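Local coordinates for protein BIFUNCTIONAL PROTEIN Proline utilization A (PutA) (Corynebacterium freiburgense, PDB 5UX5) that probably catalyses both steps of proline oxidation to glutamate, using FAD in its proline dehydrogenase unit and NAD in its aldehyde dehydrogenase unit, at residues 171-179 with 212-220; 963-974 with 1055-1066. All coordinates share one frame; numbering follows the deposited sequence.

Contact 1 (171-179 with 212-220); sequences LTRTMELLK and RLRPLYRLA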
loop_
_atom_site.group_PDB
_atom_site.type_symbol
_atom_site.label_atom_id
_atom_site.label_comp_id
_atom_site.label_asym_id
_atom_site.label_seq_id
_atom_site.Cartn_x
_atom_site.Cartn_y
_atom_site.Cartn_z
ATOM N N LEU A 171 6.457 -24.648 -11.559
ATOM C CA LEU A 171 7.533 -24.931 -12.499
ATOM C C LEU A 171 7.731 -26.433 -12.677
ATOM O O LEU A 171 7.684 -26.946 -13.799
ATOM C CB LEU A 171 8.824 -24.280 -12.020
ATOM C CG LEU A 171 10.071 -24.579 -12.856
ATOM C CD1 LEU A 171 9.890 -24.086 -14.277
ATOM C CD2 LEU A 171 11.335 -24.010 -12.244
ATOM N N THR A 172 7.931 -27.162 -11.585
ATOM C CA THR A 172 8.234 -28.579 -11.739
ATOM C C THR A 172 7.058 -29.310 -12.366
ATOM O O THR A 172 7.248 -30.244 -13.164
ATOM C CB THR A 172 8.592 -29.228 -10.392
ATOM O OG1 THR A 172 7.505 -29.063 -9.487
ATOM C CG2 THR A 172 9.871 -28.653 -9.772
ATOM N N ARG A 173 5.836 -28.893 -12.027
ATOM C CA ARG A 173 4.659 -29.559 -12.574
ATOM C C ARG A 173 4.448 -29.222 -14.048
ATOM O O ARG A 173 3.958 -30.070 -14.813
ATOM C CB ARG A 173 3.427 -29.180 -11.754
ATOM C CG ARG A 173 3.422 -29.726 -10.351
ATOM C CD ARG A 173 2.179 -29.321 -9.570
ATOM N NE ARG A 173 2.257 -29.865 -8.212
ATOM C CZ ARG A 173 1.625 -29.374 -7.154
ATOM N NH1 ARG A 173 0.849 -28.305 -7.278
ATOM N NH2 ARG A 173 1.787 -29.945 -5.968
ATOM N N THR A 174 4.804 -27.994 -14.459
ATOM C CA THR A 174 4.803 -27.645 -15.877
ATOM C C THR A 174 5.867 -28.429 -16.623
ATOM O O THR A 174 5.641 -28.891 -17.748
ATOM C CB THR A 174 5.030 -26.153 -16.052
ATOM O OG1 THR A 174 3.896 -25.441 -15.550
ATOM C CG2 THR A 174 5.224 -25.809 -17.545
ATOM N N MET A 175 7.027 -28.606 -15.991
ATOM C CA MET A 175 8.070 -29.450 -16.553
ATOM C C MET A 175 7.563 -30.860 -16.783
ATOM O O MET A 175 7.872 -31.473 -17.810
ATOM C CB MET A 175 9.286 -29.485 -15.630
ATOM C CG MET A 175 10.083 -28.198 -15.595
ATOM S SD MET A 175 11.445 -28.256 -14.417
ATOM C CE MET A 175 12.533 -29.490 -15.103
ATOM N N GLU A 176 6.753 -31.386 -15.860
ATOM C CA GLU A 176 6.238 -32.745 -16.041
ATOM C C GLU A 176 5.321 -32.847 -17.258
ATOM O O GLU A 176 5.371 -33.843 -17.988
ATOM C CB GLU A 176 5.513 -33.215 -14.780
ATOM C CG GLU A 176 6.435 -33.459 -13.585
ATOM C CD GLU A 176 7.574 -34.443 -13.870
ATOM O OE1 GLU A 176 7.368 -35.433 -14.620
ATOM O OE2 GLU A 176 8.681 -34.211 -13.323
ATOM N N LEU A 177 4.490 -31.823 -17.503
ATOM C CA LEU A 177 3.605 -31.839 -18.669
ATOM C C LEU A 177 4.395 -31.772 -19.974
ATOM O O LEU A 177 4.014 -32.403 -20.970
ATOM C CB LEU A 177 2.624 -30.679 -18.590
ATOM C CG LEU A 177 1.568 -30.656 -17.489
ATOM C CD1 LEU A 177 1.274 -29.201 -17.209
ATOM C CD2 LEU A 177 0.312 -31.370 -17.893
ATOM N N LEU A 178 5.498 -31.012 -19.991
ATOM C CA LEU A 178 6.366 -30.958 -21.166
ATOM C C LEU A 178 7.113 -32.278 -21.399
ATOM O O LEU A 178 7.641 -32.493 -22.494
ATOM C CB LEU A 178 7.346 -29.793 -21.022
ATOM C CG LEU A 178 7.802 -29.096 -22.297
ATOM C CD1 LEU A 178 6.594 -28.691 -23.108
ATOM C CD2 LEU A 178 8.618 -27.880 -21.929
ATOM N N LYS A 179 7.162 -33.164 -20.398
ATOM C CA LYS A 179 7.581 -34.545 -20.600
ATOM C C LYS A 179 6.493 -35.408 -21.213
ATOM O O LYS A 179 6.782 -36.542 -21.601
ATOM C CB LYS A 179 8.000 -35.204 -19.281
ATOM C CG LYS A 179 9.302 -34.727 -18.674
ATOM C CD LYS A 179 9.418 -35.193 -17.227
ATOM C CE LYS A 179 10.859 -35.249 -16.746
ATOM N NZ LYS A 179 10.899 -35.511 -15.289
ATOM N N ARG A 212 16.075 -20.587 -13.124
ATOM C CA ARG A 212 15.010 -21.533 -12.821
ATOM C C ARG A 212 14.341 -22.116 -14.057
ATOM O O ARG A 212 13.859 -23.255 -13.996
ATOM C CB ARG A 212 13.954 -20.866 -11.937
ATOM C CG ARG A 212 14.427 -20.638 -10.526
ATOM C CD ARG A 212 13.314 -20.048 -9.724
ATOM N NE ARG A 212 13.642 -19.933 -8.315
ATOM C CZ ARG A 212 12.845 -19.352 -7.428
ATOM N NH1 ARG A 212 11.700 -18.840 -7.839
ATOM N NH2 ARG A 212 13.179 -19.290 -6.139
ATOM N N LEU A 213 14.294 -21.375 -15.174
ATOM C CA LEU A 213 13.536 -21.824 -16.336
ATOM C C LEU A 213 14.350 -22.655 -17.330
ATOM O O LEU A 213 13.748 -23.371 -18.140
ATOM C CB LEU A 213 12.909 -20.631 -17.057
ATOM C CG LEU A 213 11.591 -20.130 -16.468
ATOM C CD1 LEU A 213 11.230 -18.823 -17.121
ATOM C CD2 LEU A 213 10.515 -21.162 -16.714
ATOM N N ARG A 214 15.686 -22.609 -17.276
ATOM C CA ARG A 214 16.495 -23.392 -18.212
ATOM C C ARG A 214 16.179 -24.889 -18.191
ATOM O O ARG A 214 16.060 -25.474 -19.279
ATOM C CB ARG A 214 17.989 -23.149 -17.944
ATOM C CG ARG A 214 18.514 -21.810 -18.417
ATOM C CD ARG A 214 19.986 -21.650 -18.105
ATOM N NE ARG A 214 20.439 -20.282 -18.301
ATOM C CZ ARG A 214 20.768 -19.470 -17.299
ATOM N NH1 ARG A 214 20.717 -19.916 -16.053
ATOM N NH2 ARG A 214 21.144 -18.217 -17.534
ATOM N N PRO A 215 15.998 -25.556 -17.050
ATOM C CA PRO A 215 15.575 -26.968 -17.124
ATOM C C PRO A 215 14.300 -27.153 -17.917
ATOM O O PRO A 215 14.154 -28.169 -18.605
ATOM C CB PRO A 215 15.386 -27.380 -15.657
ATOM C CG PRO A 215 15.992 -26.309 -14.841
ATOM C CD PRO A 215 16.408 -25.161 -15.689
ATOM N N LEU A 216 13.366 -26.198 -17.838
ATOM C CA LEU A 216 12.111 -26.323 -18.578
ATOM C C LEU A 216 12.325 -26.206 -20.087
ATOM O O LEU A 216 11.695 -26.929 -20.867
ATOM C CB LEU A 216 11.121 -25.260 -18.120
ATOM C CG LEU A 216 9.869 -25.283 -18.991
ATOM C CD1 LEU A 216 9.011 -26.482 -18.611
ATOM C CD2 LEU A 216 9.098 -23.986 -18.943
ATOM N N TYR A 217 13.178 -25.277 -20.520
ATOM C CA TYR A 217 13.414 -25.103 -21.949
ATOM C C TYR A 217 14.259 -26.237 -22.517
ATOM O O TYR A 217 14.078 -26.624 -23.671
ATOM C CB TYR A 217 14.072 -23.747 -22.202
ATOM C CG TYR A 217 13.130 -22.560 -22.092
ATOM C CD1 TYR A 217 12.789 -22.020 -20.847
ATOM C CD2 TYR A 217 12.589 -21.972 -23.229
ATOM C CE1 TYR A 217 11.936 -20.945 -20.740
ATOM C CE2 TYR A 217 11.741 -20.900 -23.134
ATOM C CZ TYR A 217 11.415 -20.384 -21.883
ATOM O OH TYR A 217 10.561 -19.307 -21.792
ATOM N N ARG A 218 15.157 -26.799 -21.715
ATOM C CA ARG A 218 15.895 -27.976 -22.141
ATOM C C ARG A 218 14.948 -29.113 -22.457
ATOM O O ARG A 218 15.206 -29.907 -23.377
ATOM C CB ARG A 218 16.860 -28.396 -21.046
ATOM C CG ARG A 218 18.054 -27.541 -21.006
ATOM C CD ARG A 218 18.890 -27.864 -19.852
ATOM N NE ARG A 218 19.805 -26.766 -19.644
ATOM C CZ ARG A 218 20.290 -26.453 -18.460
ATOM N NH1 ARG A 218 19.931 -27.185 -17.414
ATOM N NH2 ARG A 218 21.114 -25.417 -18.320
ATOM N N LEU A 219 13.883 -29.254 -21.649
ATOM C CA LEU A 219 12.916 -30.314 -21.907
ATOM C C LEU A 219 12.267 -30.170 -23.272
ATOM O O LEU A 219 11.964 -31.181 -23.919
ATOM C CB LEU A 219 11.838 -30.347 -20.836
ATOM C CG LEU A 219 12.215 -30.837 -19.442
ATOM C CD1 LEU A 219 10.930 -30.943 -18.673
ATOM C CD2 LEU A 219 12.934 -32.174 -19.448
ATOM N N ALA A 220 12.115 -28.933 -23.753
ATOM C CA ALA A 220 11.594 -28.701 -25.095
ATOM C C ALA A 220 12.630 -28.965 -26.182
ATOM O O ALA A 220 12.251 -29.150 -27.340
ATOM C CB ALA A 220 11.079 -27.267 -25.223
#

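Contact 2 (963-974 with 1055-1066); sequences RCESNVFRYRPL and FLKEQAVSTTNH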
loop_
_atom_site.group_PDB
_atom_site.type_symbol
_atom_site.label_atom_id
_atom_site.label_comp_id
_atom_site.label_asym_id
_atom_site.label_seq_id
_atom_site.Cartn_x
_atom_site.Cartn_y
_atom_site.Cartn_z
ATOM N N ARG A 963 -12.354 5.407 -5.660
ATOM C CA ARG A 963 -13.310 4.350 -6.000
ATOM C C ARG A 963 -12.988 3.042 -5.270
ATOM O O ARG A 963 -13.858 2.455 -4.623
ATOM C CB ARG A 963 -13.353 4.146 -7.515
ATOM C CG ARG A 963 -14.434 4.965 -8.253
ATOM C CD ARG A 963 -14.108 5.248 -9.752
ATOM N NE ARG A 963 -13.029 6.238 -9.897
ATOM C CZ ARG A 963 -11.806 5.988 -10.377
ATOM N NH1 ARG A 963 -10.906 6.973 -10.448
ATOM N NH2 ARG A 963 -11.470 4.756 -10.781
ATOM N N CYS A 964 -11.730 2.601 -5.297
ATOM C CA CYS A 964 -11.422 1.237 -4.873
ATOM C C CYS A 964 -11.250 1.086 -3.361
ATOM O O CYS A 964 -11.145 -0.042 -2.868
ATOM C CB CYS A 964 -10.139 0.765 -5.552
ATOM S SG CYS A 964 -8.723 1.733 -5.005
ATOM N N GLU A 965 -11.199 2.178 -2.614
ATOM C CA GLU A 965 -10.917 2.091 -1.191
ATOM C C GLU A 965 -11.693 3.178 -0.458
ATOM O O GLU A 965 -11.495 4.365 -0.709
ATOM C CB GLU A 965 -9.423 2.224 -0.948
ATOM C CG GLU A 965 -8.999 2.091 0.475
ATOM C CD GLU A 965 -7.506 2.104 0.605
ATOM O OE1 GLU A 965 -6.895 3.207 0.615
ATOM O OE2 GLU A 965 -6.928 0.988 0.661
ATOM N N SER A 966 -12.569 2.766 0.448
ATOM C CA SER A 966 -13.265 3.686 1.339
ATOM C C SER A 966 -12.335 4.112 2.465
ATOM O O SER A 966 -11.793 3.269 3.180
ATOM C CB SER A 966 -14.513 3.023 1.909
ATOM O OG SER A 966 -15.061 3.846 2.908
ATOM N N ASN A 967 -12.127 5.414 2.620
ATOM C CA ASN A 967 -11.258 5.931 3.676
ATOM C C ASN A 967 -12.029 6.953 4.511
ATOM O O ASN A 967 -12.180 8.109 4.098
ATOM C CB ASN A 967 -9.973 6.500 3.078
ATOM C CG ASN A 967 -9.084 5.396 2.467
ATOM O OD1 ASN A 967 -8.509 4.589 3.199
ATOM N ND2 ASN A 967 -8.952 5.383 1.140
ATOM N N VAL A 968 -12.472 6.527 5.706
ATOM C CA VAL A 968 -13.409 7.263 6.562
ATOM C C VAL A 968 -12.696 7.885 7.762
ATOM O O VAL A 968 -11.856 7.249 8.408
ATOM C CB VAL A 968 -14.544 6.324 7.021
ATOM C CG1 VAL A 968 -15.353 6.928 8.106
ATOM C CG2 VAL A 968 -15.443 6.004 5.837
ATOM N N PHE A 969 -13.056 9.132 8.073
ATOM C CA PHE A 969 -12.548 9.854 9.237
ATOM C C PHE A 969 -13.738 10.165 10.132
ATOM O O PHE A 969 -14.657 10.881 9.720
ATOM C CB PHE A 969 -11.840 11.144 8.829
ATOM C CG PHE A 969 -11.289 11.913 9.983
ATOM C CD1 PHE A 969 -10.096 11.533 10.570
ATOM C CD2 PHE A 969 -11.974 13.012 10.505
ATOM C CE1 PHE A 969 -9.598 12.232 11.661
ATOM C CE2 PHE A 969 -11.480 13.712 11.597
ATOM C CZ PHE A 969 -10.299 13.318 12.183
ATOM N N ARG A 970 -13.735 9.619 11.340
ATOM C CA ARG A 970 -14.887 9.743 12.201
ATOM C C ARG A 970 -14.434 9.924 13.636
ATOM O O ARG A 970 -13.284 9.644 14.000
ATOM C CB ARG A 970 -15.842 8.533 12.087
ATOM C CG ARG A 970 -15.280 7.211 12.537
ATOM C CD ARG A 970 -16.278 6.074 12.314
ATOM N NE ARG A 970 -15.858 4.837 12.967
ATOM C CZ ARG A 970 -16.647 3.783 13.160
ATOM N NH1 ARG A 970 -17.916 3.823 12.775
ATOM N NH2 ARG A 970 -16.174 2.691 13.750
ATOM N N TYR A 971 -15.382 10.374 14.457
ATOM C CA TYR A 971 -15.145 10.559 15.873
ATOM C C TYR A 971 -15.890 9.486 16.650
ATOM O O TYR A 971 -17.054 9.208 16.362
ATOM C CB TYR A 971 -15.583 11.958 16.293
ATOM C CG TYR A 971 -14.840 13.071 15.579
ATOM C CD1 TYR A 971 -15.243 13.511 14.326
ATOM C CD2 TYR A 971 -13.690 13.650 16.143
ATOM C CE1 TYR A 971 -14.565 14.543 13.669
ATOM C CE2 TYR A 971 -12.996 14.670 15.487
ATOM C CZ TYR A 971 -13.447 15.105 14.253
ATOM O OH TYR A 971 -12.798 16.112 13.604
ATOM N N ARG A 972 -15.215 8.863 17.611
ATOM C CA ARG A 972 -15.824 7.875 18.518
ATOM C C ARG A 972 -15.936 8.449 19.928
ATOM O O ARG A 972 -15.079 9.232 20.354
ATOM C CB ARG A 972 -15.018 6.570 18.616
ATOM C CG ARG A 972 -14.731 5.902 17.314
ATOM C CD ARG A 972 -16.024 5.545 16.649
ATOM N NE ARG A 972 -16.610 4.331 17.180
ATOM C CZ ARG A 972 -17.806 3.889 16.818
ATOM N NH1 ARG A 972 -18.498 4.593 15.935
ATOM N NH2 ARG A 972 -18.288 2.747 17.311
ATOM N N PRO A 973 -16.935 8.035 20.703
ATOM C CA PRO A 973 -17.120 8.634 22.032
ATOM C C PRO A 973 -16.025 8.189 22.982
ATOM O O PRO A 973 -15.649 7.013 22.998
ATOM C CB PRO A 973 -18.486 8.103 22.471
ATOM C CG PRO A 973 -18.587 6.806 21.800
ATOM C CD PRO A 973 -17.925 6.978 20.450
ATOM N N LEU A 974 -15.473 9.157 23.727
ATOM C CA LEU A 974 -14.651 8.859 24.901
ATOM C C LEU A 974 -15.545 8.368 26.033
ATOM O O LEU A 974 -16.514 9.031 26.383
ATOM C CB LEU A 974 -13.887 10.092 25.341
ATOM C CG LEU A 974 -13.012 9.977 26.589
ATOM C CD1 LEU A 974 -11.691 9.372 26.218
ATOM C CD2 LEU A 974 -12.812 11.345 27.265
ATOM N N PHE A 1055 -14.084 15.099 24.348
ATOM C CA PHE A 1055 -15.044 14.034 24.597
ATOM C C PHE A 1055 -15.041 12.961 23.524
ATOM O O PHE A 1055 -15.898 12.069 23.556
ATOM C CB PHE A 1055 -16.438 14.642 24.750
ATOM C CG PHE A 1055 -16.575 15.502 25.972
ATOM C CD1 PHE A 1055 -16.027 16.780 26.002
ATOM C CD2 PHE A 1055 -17.236 15.039 27.091
ATOM C CE1 PHE A 1055 -16.134 17.574 27.135
ATOM C CE2 PHE A 1055 -17.362 15.843 28.221
ATOM C CZ PHE A 1055 -16.807 17.104 28.242
ATOM N N LEU A 1056 -14.088 13.012 22.584
ATOM C CA LEU A 1056 -14.092 12.184 21.377
ATOM C C LEU A 1056 -12.703 11.624 21.070
ATOM O O LEU A 1056 -11.667 12.261 21.293
ATOM C CB LEU A 1056 -14.591 12.983 20.161
ATOM C CG LEU A 1056 -16.011 13.552 20.254
ATOM C CD1 LEU A 1056 -16.194 14.614 19.197
ATOM C CD2 LEU A 1056 -17.061 12.462 20.109
ATOM N N LYS A 1057 -12.697 10.434 20.510
ATOM C CA LYS A 1057 -11.482 9.795 20.029
ATOM C C LYS A 1057 -11.543 9.721 18.506
ATOM O O LYS A 1057 -12.451 9.097 17.944
ATOM C CB LYS A 1057 -11.355 8.391 20.627
ATOM C CG LYS A 1057 -11.233 8.301 22.132
ATOM C CD LYS A 1057 -11.117 6.836 22.536
ATOM C CE LYS A 1057 -12.355 6.087 22.087
ATOM N NZ LYS A 1057 -12.587 4.778 22.770
ATOM N N GLU A 1058 -10.565 10.318 17.840
ATOM C CA GLU A 1058 -10.559 10.283 16.385
ATOM C C GLU A 1058 -10.253 8.867 15.907
ATOM O O GLU A 1058 -9.540 8.111 16.583
ATOM C CB GLU A 1058 -9.516 11.262 15.840
ATOM C CG GLU A 1058 -9.761 12.696 16.263
ATOM C CD GLU A 1058 -8.694 13.666 15.786
ATOM O OE1 GLU A 1058 -8.793 14.878 16.129
ATOM O OE2 GLU A 1058 -7.748 13.217 15.102
ATOM N N GLN A 1059 -10.809 8.501 14.742
ATOM C CA GLN A 1059 -10.577 7.174 14.169
ATOM C C GLN A 1059 -10.671 7.170 12.647
ATOM O O GLN A 1059 -11.618 7.715 12.072
ATOM C CB GLN A 1059 -11.576 6.147 14.719
ATOM C CG GLN A 1059 -11.449 4.754 14.124
ATOM C CD GLN A 1059 -12.491 3.800 14.639
ATOM O OE1 GLN A 1059 -13.684 3.995 14.411
ATOM N NE2 GLN A 1059 -12.050 2.734 15.308
ATOM N N ALA A 1060 -9.726 6.479 12.005
ATOM C CA ALA A 1060 -9.732 6.259 10.561
ATOM C C ALA A 1060 -10.099 4.814 10.259
ATOM O O ALA A 1060 -9.492 3.899 10.818
ATOM C CB ALA A 1060 -8.369 6.568 9.957
ATOM N N VAL A 1061 -11.097 4.606 9.393
ATOM C CA VAL A 1061 -11.520 3.263 8.987
ATOM C C VAL A 1061 -11.329 3.148 7.481
ATOM O O VAL A 1061 -12.053 3.785 6.702
ATOM C CB VAL A 1061 -12.970 2.955 9.363
ATOM C CG1 VAL A 1061 -13.256 1.482 9.138
ATOM C CG2 VAL A 1061 -13.255 3.355 10.804
ATOM N N SER A 1062 -10.393 2.290 7.071
ATOM C CA SER A 1062 -10.021 2.105 5.676
ATOM C C SER A 1062 -10.448 0.716 5.240
ATOM O O SER A 1062 -10.012 -0.270 5.842
ATOM C CB SER A 1062 -8.521 2.289 5.494
ATOM O OG SER A 1062 -8.173 2.060 4.150
ATOM N N THR A 1063 -11.314 0.645 4.219
ATOM C CA THR A 1063 -11.923 -0.604 3.733
ATOM C C THR A 1063 -11.733 -0.773 2.224
ATOM O O THR A 1063 -12.137 0.094 1.434
ATOM C CB THR A 1063 -13.427 -0.662 4.014
ATOM O OG1 THR A 1063 -13.684 -0.461 5.409
ATOM C CG2 THR A 1063 -14.007 -1.988 3.545
ATOM N N THR A 1064 -11.157 -1.902 1.823
ATOM C CA THR A 1064 -11.101 -2.244 0.413
ATOM C C THR A 1064 -12.522 -2.349 -0.116
ATOM O O THR A 1064 -13.392 -2.905 0.550
ATOM C CB THR A 1064 -10.313 -3.550 0.216
ATOM O OG1 THR A 1064 -9.011 -3.363 0.767
ATOM C CG2 THR A 1064 -10.130 -3.901 -1.269
ATOM N N ASN A 1065 -12.770 -1.755 -1.292
ATOM C CA ASN A 1065 -14.113 -1.669 -1.856
ATOM C C ASN A 1065 -14.388 -2.700 -2.934
ATOM O O ASN A 1065 -15.559 -2.965 -3.240
ATOM C CB ASN A 1065 -14.334 -0.299 -2.493
ATOM C CG ASN A 1065 -14.833 0.710 -1.522
ATOM O OD1 ASN A 1065 -15.535 0.380 -0.566
ATOM N ND2 ASN A 1065 -14.484 1.966 -1.757
ATOM N N HIS A 1066 -13.347 -3.294 -3.492
ATOM C CA HIS A 1066 -13.440 -4.113 -4.683
ATOM C C HIS A 1066 -13.162 -5.572 -4.339
ATOM O O HIS A 1066 -12.569 -5.880 -3.304
ATOM C CB HIS A 1066 -12.460 -3.582 -5.736
ATOM C CG HIS A 1066 -11.035 -3.579 -5.278
ATOM N ND1 HIS A 1066 -10.192 -4.661 -5.445
ATOM C CD2 HIS A 1066 -10.314 -2.642 -4.617
ATOM C CE1 HIS A 1066 -9.010 -4.382 -4.922
ATOM N NE2 HIS A 1066 -9.055 -3.165 -4.411
#

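Contact 1 (171-179 with 212-220)
K179, whose CG rests 4.1 Å from CD1 of L219, turns its amino group back toward the preceding turn, where its NZ forms a salt bridge of 3.2 Å with OE2 of E176. The carboxylate takes this bond on its syn side. Beyond this exposed pair the contact between the two helices is apolar. L216 is its knob: its side chain settles among L171, T174, M175 and L178. CG of L216 lies anti to the backbone N (chi1 174°), bringing L216 CD1 to 3.6 Å from CG of M175 and 3.6 Å from CD2 of L178; the L216 and L178 side chains cross at about a right angle. The bend of M175 at its last torsion brings its CE to 3.6 Å from CB of P215, near the kink of helix 202-221. At the other end CD1 of L171 meets CD2 of L213. L178 and L216 also reach I229, while T174 touches L156, so both helices lean on barrel strands. With short-segment axes 9.4 Å apart and N-to-C directions only 7° apart, 164-178 and 202-221 pack as neighbouring outer helices of the parallel (beta/alpha) barrel of proline dehydrogenase.

Contact 2 (963-974 with 1055-1066)
S966 and T1063 face each other as one of four hydrogen-bonded pairs, with V968-V1061, R970-Q1059 and R972-K1057, that zip the two antiparallel strands together through reciprocal backbone bonds; K1057 N to R972 O measures 2.7 Å. Beyond the paired strands, L974 N still bonds F1055 O, and N1065 N donates to C964 O.

Side-chain amides add polar links on either side of the sheet. On the side of R970 and Q1059, CG of R970 sits between its backbone N and carbonyl carbon (chi1 64°), and the chain runs on extended beside that of Q1059. NE and NH2 of R970 both donate to OE1 of Q1059, at 2.7 and 2.9 Å; this side-on grip holds the guanidinium nearly coplanar with the amide, 15° apart. R970 NH2 also lies over the guanidinium of R972, and the charges are answered outside by E956 and E864. On the other side S1062 OG donates to N967 OD1 at 2.7 Å, which Q885 also reaches, while N967 ND2 meets the anti lone pair of E965 OE1.

Apolar pairs are fewer: V968 CB with V1061 CB at 4.4 Å, and Y971 CB with L1056 CD1 at 4.0 Å. Among other van der Waals contacts, the E1058 side chain lies beside that of Y971, pointing the same way, and CD2 of H1066 approaches CB of C964, both residues touching V308 of helix 303-313.

The two form an antiparallel beta-strand pair through which strand 870-873 of the aldehyde dehydrogenase unit is joined edge to edge to strand 965-980 of the C-terminal region.

In the fold
The contacts lie 49 Å apart between centres, on opposite sides of the chain's centre, and share no secondary-structure element. Contact 1 belongs to the outer shell of the proline dehydrogenase barrel: two parallel helices held by interlocking apolar side chains, with a salt-bridged pair at the solvent edge. Contact 2, nearer the middle of the chain, joins sequence-distant strands through main-chain bonds, reinforced by buried amide, hydroxyl and guanidinium groups. Both are partly buried, yet their roles in the fold differ: 171-179 with 212-220 stays within one catalytic unit, whereas 963-974 with 1055-1066 touches both, pairing with strand 870-873 of the aldehyde dehydrogenase unit and, at its C964 and H1066 end, meeting helix 303-313 of the barrel.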